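Local structure of S-adenosylmethionine:2-demethylmenaquinone methyltransferase (Geobacillus kaustophilus, 2PCN) at residues Leu45-Glu48 against Ala49-Val53. The protein belongs to the RraA-like family of compact alpha/beta proteins and assembles as a trimer. Residues are numbered along the deposited sequence; the frame is centred on the assembly and turned at random.
Sequences LVRE and ALETV
At the edge of the Arg47 guanidinium, close to its plane, sits the carboxylate of Glu51, an i to i+4 salt bridge on helix 44-52 of the beta-alpha-beta unit that links strands 30-38 and 58-62. The two planes stand nearly perpendicular, 81° apart: NE of Arg47 donates in its own plane to OE2 of Glu51 at 3.1 Å, an almost straight bond, yet reaches that oxygen from above the carboxylate plane. A chi1 of 173° sets CG of Arg47 anti to the backbone N, 3.6 Å from Glu51 CD, and the extended chain beyond it brings NE to the carboxylate. Helix 74-82 lies beside this pair, its Ile79 touching both side chains. On the side facing strand 58-62, Val46 CG1 approaches Leu50 CD1 at 4.3 Å, and both residues pack on Leu59, Val46 on Val61 as well. Main-chain bonds follow the same i to i+4 spacing, from Ala49 N to Leu45 O and from Leu50 N to Val46 O. One turn on from Glu48 a side chain joins in: chi1 of 60° sets the Thr52 hydroxyl, which also bonds Arg125, between the backbone N and the carbonyl carbon, from where OG1 donates to Glu48 O at 2.8 Å.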
loop_
_atom_site.group_PDB
_atom_site.type_symbol
_atom_site.label_atom_id
_atom_site.label_comp_id
_atom_site.label_asym_id
_atom_site.label_seq_id
_atom_site.Cartn_x
_atom_site.Cartn_y
_atom_site.Cartn_z
ATOM N N LEU A 45 13.906 -21.884 12.727
ATOM C CA LEU A 45 15.231 -21.526 12.244
ATOM C C LEU A 45 15.389 -20.020 12.097
ATOM O O LEU A 45 16.506 -19.504 12.125
ATOM C CB LEU A 45 15.518 -22.228 10.916
ATOM C CG LEU A 45 15.654 -23.744 11.096
ATOM C CD1 LEU A 45 15.852 -24.410 9.744
ATOM C CD2 LEU A 45 16.832 -24.037 12.026
ATOM N N VAL A 46 14.275 -19.311 11.936
ATOM C CA VAL A 46 14.336 -17.856 11.836
ATOM C C VAL A 46 14.748 -17.363 13.220
ATOM O O VAL A 46 15.615 -16.502 13.357
ATOM C CB VAL A 46 12.964 -17.242 11.470
ATOM C CG1 VAL A 46 13.060 -15.721 11.463
ATOM C CG2 VAL A 46 12.518 -17.748 10.104
ATOM N N ARG A 47 14.127 -17.931 14.251
ATOM C CA ARG A 47 14.454 -17.542 15.616
ATOM C C ARG A 47 15.899 -17.873 15.968
ATOM O O ARG A 47 16.616 -17.037 16.508
ATOM C CB ARG A 47 13.519 -18.225 16.615
ATOM C CG ARG A 47 13.924 -17.979 18.062
ATOM C CD ARG A 47 12.765 -18.163 19.017
ATOM N NE ARG A 47 13.103 -17.646 20.342
ATOM C CZ ARG A 47 12.213 -17.209 21.227
ATOM N NH1 ARG A 47 10.918 -17.223 20.934
ATOM N NH2 ARG A 47 12.620 -16.750 22.403
ATOM N N GLU A 48 16.332 -19.090 15.663
ATOM C CA GLU A 48 17.698 -19.486 15.988
ATOM C C GLU A 48 18.718 -18.589 15.292
ATOM O O GLU A 48 19.760 -18.259 15.867
ATOM C CB GLU A 48 17.928 -20.952 15.615
ATOM C CG GLU A 48 16.877 -21.881 16.202
ATOM C CD GLU A 48 17.309 -23.333 16.207
ATOM O OE1 GLU A 48 17.854 -23.795 15.182
ATOM O OE2 GLU A 48 17.096 -24.011 17.236
ATOM N N ALA A 49 18.418 -18.190 14.059
ATOM C CA ALA A 49 19.310 -17.315 13.311
ATOM C C ALA A 49 19.403 -15.957 14.011
ATOM O O ALA A 49 20.498 -15.435 14.241
ATOM C CB ALA A 49 18.794 -17.136 11.877
ATOM N N LEU A 50 18.252 -15.390 14.356
ATOM C CA LEU A 50 18.226 -14.092 15.024
ATOM C C LEU A 50 18.962 -14.105 16.356
ATOM O O LEU A 50 19.467 -13.076 16.801
ATOM C CB LEU A 50 16.781 -13.637 15.254
ATOM C CG LEU A 50 15.977 -13.284 14.004
ATOM C CD1 LEU A 50 14.536 -12.975 14.392
ATOM C CD2 LEU A 50 16.623 -12.092 13.307
ATOM N N GLU A 51 19.027 -15.270 16.989
ATOM C CA GLU A 51 19.698 -15.385 18.280
ATOM C C GLU A 51 21.192 -15.656 18.139
ATOM O O GLU A 51 21.925 -15.583 19.123
ATOM C CB GLU A 51 19.069 -16.511 19.107
ATOM C CG GLU A 51 17.563 -16.411 19.271
ATOM C CD GLU A 51 16.978 -17.598 20.014
ATOM O OE1 GLU A 51 17.348 -18.746 19.691
ATOM O OE2 GLU A 51 16.138 -17.387 20.912
ATOM N N THR A 52 21.649 -15.941 16.922
ATOM C CA THR A 52 23.058 -16.260 16.714
ATOM C C THR A 52 23.874 -15.458 15.699
ATOM O O THR A 52 25.097 -15.408 15.816
ATOM C CB THR A 52 23.215 -17.748 16.358
ATOM O OG1 THR A 52 22.491 -18.024 15.152
ATOM C CG2 THR A 52 22.670 -18.620 17.486
ATOM N N VAL A 53 23.238 -14.833 14.709
ATOM C CA VAL A 53 24.009 -14.079 13.718
ATOM C C VAL A 53 24.737 -12.866 14.317
ATOM O O VAL A 53 24.314 -12.308 15.328
ATOM C CB VAL A 53 23.127 -13.611 12.533
ATOM C CG1 VAL A 53 22.536 -14.818 11.825
ATOM C CG2 VAL A 53 22.022 -12.678 13.025
#